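Local coordinates for envelopment polyprotein (Bovine Schmallenberg virus BH80/Germany/2011, PDB 7A56) that is a class II fusion glycoprotein that probably drives merger of the viral and host membranes during virus entry, at residues H131-T136 with F289-V294; S141-P144 with V150-S153. All coordinates share one frame; numbering follows the deposited sequence.

Contact 1: H131-T136 with F289-V294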
ATOM      1  N   HIS A 131     -36.899  21.756 -21.993  1.00 30.83           N
ATOM      2  CA  HIS A 131     -36.964  23.157 -21.562  1.00 32.09           C
ATOM      3  C   HIS A 131     -38.378  23.679 -21.712  1.00 33.35           C
ATOM      4  O   HIS A 131     -39.198  23.136 -22.471  1.00 34.91           O
ATOM      5  CB  HIS A 131     -35.993  24.069 -22.338  1.00 33.63           C
ATOM      6  CG  HIS A 131     -36.443  24.360 -23.730  1.00 39.51           C
ATOM      7  ND1 HIS A 131     -36.221  23.492 -24.777  1.00 42.64           N
ATOM      8  CD2 HIS A 131     -37.118  25.419 -24.256  1.00 45.78           C
ATOM      9  CE1 HIS A 131     -36.727  24.000 -25.888  1.00 44.34           C
ATOM     10  NE2 HIS A 131     -37.276  25.172 -25.600  1.00 45.28           N
ATOM     11  N   GLU A 132     -38.666  24.741 -20.958  1.00 34.52           N
ATOM     12  CA  GLU A 132     -39.924  25.470 -21.067  1.00 37.16           C
ATOM     13  C   GLU A 132     -39.651  26.964 -20.912  1.00 34.93           C
ATOM     14  O   GLU A 132     -38.614  27.382 -20.395  1.00 33.24           O
ATOM     15  CB  GLU A 132     -40.934  25.064 -19.993  1.00 43.43           C
ATOM     16  CG  GLU A 132     -40.998  23.601 -19.693  1.00 51.01           C
ATOM     17  CD  GLU A 132     -42.190  22.910 -20.300  1.00 58.07           C
ATOM     18  OE1 GLU A 132     -42.450  21.748 -19.891  1.00 60.86           O
ATOM     19  OE2 GLU A 132     -42.852  23.510 -21.189  1.00 62.04           O
ATOM     20  N   GLU A 133     -40.611  27.772 -21.309  1.00 36.98           N
ATOM     21  CA  GLU A 133     -40.533  29.182 -20.947  1.00 36.41           C
ATOM     22  C   GLU A 133     -41.893  29.646 -20.473  1.00 37.07           C
ATOM     23  O   GLU A 133     -42.911  29.078 -20.858  1.00 34.87           O
ATOM     24  CB  GLU A 133     -40.030  30.088 -22.096  1.00 37.97           C
ATOM     25  CG  GLU A 133     -40.894  30.249 -23.273  1.00 39.46           C
ATOM     26  CD  GLU A 133     -40.265  31.216 -24.290  1.00 37.99           C
ATOM     27  OE1 GLU A 133     -39.370  30.766 -25.033  1.00 35.75           O
ATOM     28  OE2 GLU A 133     -40.632  32.414 -24.335  1.00 34.34           O
ATOM     29  N   VAL A 134     -41.892  30.685 -19.630  1.00 36.95           N
ATOM     30  CA  VAL A 134     -43.103  31.346 -19.170  1.00 38.26           C
ATOM     31  C   VAL A 134     -42.972  32.860 -19.381  1.00 34.25           C
ATOM     32  O   VAL A 134     -41.898  33.456 -19.200  1.00 30.34           O
ATOM     33  CB  VAL A 134     -43.437  31.002 -17.697  1.00 44.41           C
ATOM     34  CG1 VAL A 134     -43.455  29.488 -17.485  1.00 48.53           C
ATOM     35  CG2 VAL A 134     -42.461  31.639 -16.754  1.00 44.99           C
ATOM     36  N   CYS A 135     -44.089  33.460 -19.787  1.00 34.46           N
ATOM     37  CA  CYS A 135     -44.146  34.861 -20.200  1.00 34.65           C
ATOM     38  C   CYS A 135     -43.956  35.803 -19.018  1.00 34.28           C
ATOM     39  O   CYS A 135     -43.164  36.760 -19.094  1.00 29.04           O
ATOM     40  CB  CYS A 135     -45.491  35.106 -20.876  1.00 35.88           C
ATOM     41  SG  CYS A 135     -45.922  36.874 -21.117  1.00 37.88           S
ATOM     42  N   THR A 136     -44.599  35.487 -17.888  1.00 33.78           N
ATOM     43  CA  THR A 136     -44.582  36.317 -16.697  1.00 35.00           C
ATOM     44  C   THR A 136     -44.270  35.495 -15.447  1.00 36.23           C
ATOM     45  O   THR A 136     -44.357  34.263 -15.433  1.00 38.70           O
ATOM     46  CB  THR A 136     -45.929  37.038 -16.508  1.00 41.80           C
ATOM     47  OG1 THR A 136     -45.733  38.054 -15.540  1.00 48.65           O
ATOM     48  CG2 THR A 136     -46.944  36.060 -15.968  1.00 39.14           C
ATOM     49  N   PHE A 289     -41.822  37.440 -31.864  1.00 33.93           N
ATOM     50  CA  PHE A 289     -43.106  36.874 -31.412  1.00 34.79           C
ATOM     51  C   PHE A 289     -43.115  35.358 -31.565  1.00 36.08           C
ATOM     52  O   PHE A 289     -44.060  34.768 -32.111  1.00 37.14           O
ATOM     53  CB  PHE A 289     -44.307  37.510 -32.117  1.00 41.32           C
ATOM     54  CG  PHE A 289     -44.171  37.614 -33.616  1.00 46.49           C
ATOM     55  CD1 PHE A 289     -43.554  38.717 -34.200  1.00 45.76           C
ATOM     56  CD2 PHE A 289     -44.677  36.617 -34.444  1.00 50.63           C
ATOM     57  CE1 PHE A 289     -43.427  38.800 -35.588  1.00 49.36           C
ATOM     58  CE2 PHE A 289     -44.565  36.704 -35.839  1.00 52.98           C
ATOM     59  CZ  PHE A 289     -43.926  37.789 -36.408  1.00 51.71           C
ATOM     60  N   ASN A 290     -42.085  34.727 -31.006  1.00 36.80           N
ATOM     61  CA  ASN A 290     -41.973  33.279 -30.996  1.00 37.48           C
ATOM     62  C   ASN A 290     -41.119  32.879 -29.811  1.00 35.83           C
ATOM     63  O   ASN A 290     -40.347  33.682 -29.286  1.00 35.01           O
ATOM     64  CB  ASN A 290     -41.367  32.765 -32.280  1.00 43.50           C
ATOM     65  CG  ASN A 290     -42.048  31.506 -32.747  1.00 52.39           C
ATOM     66  OD1 ASN A 290     -41.838  30.422 -32.185  1.00 55.05           O
ATOM     67  ND2 ASN A 290     -42.891  31.638 -33.737  1.00 61.14           N
ATOM     68  N   ARG A 291     -41.255  31.613 -29.405  1.00 33.58           N
ATOM     69  CA  ARG A 291     -40.466  31.080 -28.304  1.00 34.27           C
ATOM     70  C   ARG A 291     -38.982  31.261 -28.573  1.00 32.02           C
ATOM     71  O   ARG A 291     -38.552  31.238 -29.731  1.00 32.77           O
ATOM     72  CB  ARG A 291     -40.782  29.591 -28.104  1.00 37.65           C
ATOM     73  CG  ARG A 291     -42.044  29.373 -27.307  1.00 48.28           C
ATOM     74  CD  ARG A 291     -42.541  27.937 -27.392  1.00 61.34           C
ATOM     75  NE  ARG A 291     -43.750  27.779 -26.580  1.00 74.05           N
ATOM     76  CZ  ARG A 291     -44.946  28.315 -26.865  1.00 86.27           C
ATOM     77  NH1 ARG A 291     -45.127  29.067 -27.953  1.00 88.97           N
ATOM     78  NH2 ARG A 291     -45.976  28.108 -26.048  1.00 89.70           N
ATOM     79  N   LYS A 292     -38.213  31.516 -27.499  1.00 28.66           N
ATOM     80  CA  LYS A 292     -36.753  31.610 -27.587  1.00 27.82           C
ATOM     81  C   LYS A 292     -36.131  30.263 -27.956  1.00 30.98           C
ATOM     82  O   LYS A 292     -36.685  29.200 -27.654  1.00 29.44           O
ATOM     83  CB  LYS A 292     -36.162  32.109 -26.248  1.00 26.66           C
ATOM     84  CG  LYS A 292     -36.783  33.523 -25.879  1.00 28.19           C
ATOM     85  CD  LYS A 292     -37.000  33.647 -24.337  1.00 27.69           C
ATOM     86  CE  LYS A 292     -37.955  34.857 -24.053  1.00 29.96           C
ATOM     87  NZ  LYS A 292     -39.111  34.906 -24.962  1.00 32.29           N
ATOM     88  N   ASP A 293     -34.974  30.318 -28.625  1.00 31.00           N
ATOM     89  CA  ASP A 293     -34.155  29.110 -28.865  1.00 31.31           C
ATOM     90  C   ASP A 293     -33.153  28.937 -27.752  1.00 31.18           C
ATOM     91  O   ASP A 293     -32.389  29.858 -27.460  1.00 29.43           O
ATOM     92  CB  ASP A 293     -33.407  29.186 -30.195  1.00 35.66           C
ATOM     93  CG  ASP A 293     -34.319  29.414 -31.381  1.00 42.88           C
ATOM     94  OD1 ASP A 293     -35.378  28.759 -31.505  1.00 46.03           O
ATOM     95  OD2 ASP A 293     -33.981  30.268 -32.226  1.00 45.80           O
ATOM     96  N   VAL A 294     -33.099  27.720 -27.184  1.00 30.29           N
ATOM     97  CA  VAL A 294     -32.146  27.361 -26.146  1.00 31.82           C
ATOM     98  C   VAL A 294     -30.840  26.961 -26.810  1.00 32.89           C
ATOM     99  O   VAL A 294     -30.843  26.148 -27.742  1.00 30.94           O
ATOM    100  CB  VAL A 294     -32.716  26.222 -25.287  1.00 31.09           C
ATOM    101  CG1 VAL A 294     -31.666  25.617 -24.374  1.00 28.45           C
ATOM    102  CG2 VAL A 294     -33.915  26.765 -24.467  1.00 33.89           C
TER
HETATM  103  O   HOH W   1     -37.717  26.524 -28.240  1.00 39.37           O
HETATM  104  O   HOH W   2     -38.340  28.415 -25.570  1.00 29.82           O
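Glu133 OE1 is gripped from two sources. The backbone N-H of Lys292 reaches its syn lone pair, with Lys292 N 2.8 Å from Glu133 OE1 and an N-H...O angle of 145°. Water 2 donates to the same oxygen, 2.6 Å from Glu133 OE1. The other carboxylate oxygen meets the lysine ammonium. Lys292 NZ lies 3.0 Å from Glu133 OE2 in a salt bridge, on the syn side but 24° out of the carboxylate plane. Glu133 CG sits between the backbone N and carbonyl carbon (chi1 67°), and the chain then runs out extended and brings the carboxylate across to Lys292. Bends at chi2 and chi4 of the lysine bring the ammonium to Glu133 OE2, and the two side chains cross at about a right angle. Arg291 lays its CB and CG beside the carboxylate, with Arg291 CB 3.6 Å from Glu133 OE1; its guanidinium does not touch the carboxylate.

Two waters join the sides through one carbonyl. Water 2 also donates to Lys292 O, 2.8 Å away. Water 1 donates to Lys292 O as well and lies 3.0 Å from His131 NE2. Val294 CG2 sits over one face of the His131 ring in a CH-pi contact, 3.5 Å from His131 CD2 and offset toward the rim.

The contact joins the end of strand 98-134 to residues 291-294, which run into strand 293-296. It lies far out along the elongated chain, consistent with the tip region of a class II fusion protein. Leu175 of strand 172-183 touches His131 and Glu133. Cys135 is tied to Cys167 by a disulfide, and Lys292 NZ also hydrogen-bonds Cys162 O as a second partner. With a lysine ammonium and a backbone N-H both facing the carboxylate, Glu133 is probably held as an anion.

Contact 2: S141-P144 with V150-S153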
ATOM      1  N   SER A 141     -39.401  27.361  -8.288  1.00 44.54           N
ATOM      2  CA  SER A 141     -38.494  26.770  -7.254  1.00 49.45           C
ATOM      3  C   SER A 141     -39.098  25.450  -6.801  1.00 49.43           C
ATOM      4  O   SER A 141     -40.215  25.436  -6.295  1.00 51.24           O
ATOM      5  CB  SER A 141     -38.322  27.657  -6.004  1.00 54.52           C
ATOM      6  OG  SER A 141     -38.023  29.008  -6.302  1.00 60.25           O
ATOM      7  N   PRO A 142     -38.417  24.349  -7.044  1.00 46.68           N
ATOM      8  CA  PRO A 142     -37.173  24.272  -7.801  1.00 44.92           C
ATOM      9  C   PRO A 142     -37.478  24.304  -9.291  1.00 43.02           C
ATOM     10  O   PRO A 142     -38.648  24.239  -9.672  1.00 44.73           O
ATOM     11  CB  PRO A 142     -36.642  22.903  -7.420  1.00 44.02           C
ATOM     12  CG  PRO A 142     -37.932  22.094  -7.368  1.00 45.33           C
ATOM     13  CD  PRO A 142     -38.903  23.004  -6.683  1.00 49.40           C
ATOM     14  N   ILE A 143     -36.434  24.383 -10.107  1.00 40.57           N
ATOM     15  CA  ILE A 143     -36.596  24.080 -11.530  1.00 39.61           C
ATOM     16  C   ILE A 143     -37.017  22.617 -11.648  1.00 43.01           C
ATOM     17  O   ILE A 143     -36.288  21.726 -11.158  1.00 39.62           O
ATOM     18  CB  ILE A 143     -35.266  24.326 -12.280  1.00 36.11           C
ATOM     19  CG1 ILE A 143     -34.716  25.759 -12.076  1.00 31.89           C
ATOM     20  CG2 ILE A 143     -35.364  23.887 -13.751  1.00 35.26           C
ATOM     21  CD1 ILE A 143     -35.674  26.909 -12.525  1.00 35.79           C
ATOM     22  N   PRO A 144     -38.142  22.286 -12.289  1.00 46.62           N
ATOM     23  CA  PRO A 144     -38.519  20.866 -12.399  1.00 48.89           C
ATOM     24  C   PRO A 144     -37.509  20.037 -13.198  1.00 44.93           C
ATOM     25  O   PRO A 144     -36.975  20.464 -14.229  1.00 43.46           O
ATOM     26  CB  PRO A 144     -39.885  20.916 -13.093  1.00 53.04           C
ATOM     27  CG  PRO A 144     -39.937  22.182 -13.746  1.00 53.35           C
ATOM     28  CD  PRO A 144     -39.134  23.154 -12.925  1.00 51.10           C
ATOM     29  N   VAL A 150     -29.344  17.777 -14.551  1.00 28.57           N
ATOM     30  CA  VAL A 150     -28.946  19.033 -13.916  1.00 27.28           C
ATOM     31  C   VAL A 150     -29.839  20.120 -14.530  1.00 27.04           C
ATOM     32  O   VAL A 150     -30.387  19.967 -15.627  1.00 27.86           O
ATOM     33  CB  VAL A 150     -27.446  19.392 -14.030  1.00 25.76           C
ATOM     34  CG1 VAL A 150     -26.566  18.345 -13.250  1.00 27.11           C
ATOM     35  CG2 VAL A 150     -26.989  19.399 -15.474  1.00 27.85           C
ATOM     36  N   THR A 151     -30.052  21.205 -13.787  1.00 24.30           N
ATOM     37  CA  THR A 151     -30.991  22.240 -14.262  1.00 24.42           C
ATOM     38  C   THR A 151     -30.278  23.494 -14.747  1.00 25.34           C
ATOM     39  O   THR A 151     -29.105  23.747 -14.465  1.00 25.60           O
ATOM     40  CB  THR A 151     -31.975  22.624 -13.160  1.00 27.45           C
ATOM     41  OG1 THR A 151     -31.227  23.037 -12.020  1.00 30.42           O
ATOM     42  CG2 THR A 151     -32.845  21.424 -12.743  1.00 29.37           C
ATOM     43  N   PHE A 152     -31.037  24.322 -15.483  1.00 29.07           N
ATOM     44  CA  PHE A 152     -30.523  25.620 -15.872  1.00 26.58           C
ATOM     45  C   PHE A 152     -31.711  26.564 -15.996  1.00 25.46           C
ATOM     46  O   PHE A 152     -32.835  26.126 -16.249  1.00 27.63           O
ATOM     47  CB  PHE A 152     -29.765  25.598 -17.214  1.00 23.88           C
ATOM     48  CG  PHE A 152     -30.483  24.839 -18.323  1.00 27.51           C
ATOM     49  CD1 PHE A 152     -31.453  25.472 -19.111  1.00 31.62           C
ATOM     50  CD2 PHE A 152     -30.139  23.501 -18.595  1.00 31.23           C
ATOM     51  CE1 PHE A 152     -32.114  24.796 -20.108  1.00 33.60           C
ATOM     52  CE2 PHE A 152     -30.791  22.802 -19.616  1.00 31.02           C
ATOM     53  CZ  PHE A 152     -31.803  23.471 -20.374  1.00 32.46           C
ATOM     54  N   SER A 153     -31.461  27.855 -15.802  1.00 23.85           N
ATOM     55  CA  SER A 153     -32.580  28.815 -15.923  1.00 23.39           C
ATOM     56  C   SER A 153     -32.024  30.227 -16.079  1.00 26.08           C
ATOM     57  O   SER A 153     -30.896  30.528 -15.658  1.00 24.48           O
ATOM     58  CB  SER A 153     -33.532  28.767 -14.723  1.00 26.70           C
ATOM     59  OG  SER A 153     -32.838  29.103 -13.518  1.00 29.82           O
TER
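Ile143 meets the strand through apolar contact, with its two branches spread over Thr151 and Ser153. Ile143 CG2 rests against the Thr151 side chain, 3.7 Å from Thr151 CB, and about as near to its methyl. The two side chains cross obliquely. Ile143 CD1 reaches further along the strand to Ser153, 3.6 Å from Ser153 CB and 3.7 Å from Ser153 OG. With CG1 beside the backbone N (chi1 -55°) and CG2 beside the carbonyl carbon, each branch has its own residue to touch. Thr151 CG2 also comes within 3.8 Å of Ile143 O. In the three-chain assembly, Arg297 of a neighbouring subunit packs on Ser141 and Ile143.

The loop that leads into strand 150-158 folds back over the strand's own start, with only five residues between the two segments. Thr151 and Ser153 are two apart in the strand, so both point toward Ile143, while Phe152 between them points away. In the antiparallel pairing of strands 150-158 and 172-183, Val150 and Phe152 make backbone hydrogen bonds with Cys179 and Gly177, and Tyr176 of the second strand touches Ile143, Pro144 and Ser153.

Polar contacts involve residues beyond the two segments. Ile143 O accepts a hydrogen bond from ND1 of His145, two residues on, whose side chain also touches Thr151, and Thr151 OG1 makes a weak hydrogen bond with Lys281 NZ of the neighbouring subunit.

In the fold
Contact 1 is a surface contact and contact 2 is partly buried, with centres about 15 Å apart. Along the chain, contact 2 is nested inside the loop that contact 1 closes. Strands 98-134 and 150-158 follow each other, and both pair antiparallel with strand 172-183. Phe282 is a shared neighbour: it touches Val294 in contact 1 and Phe152 in contact 2. The chemistry differs with place. At 131-136 with 289-294, charge and water bridge parts distant in sequence, and no other chain of the assembly touches them. At 141-144 with 150-153, a local loop packs by apolar contact, beside a neighbouring subunit.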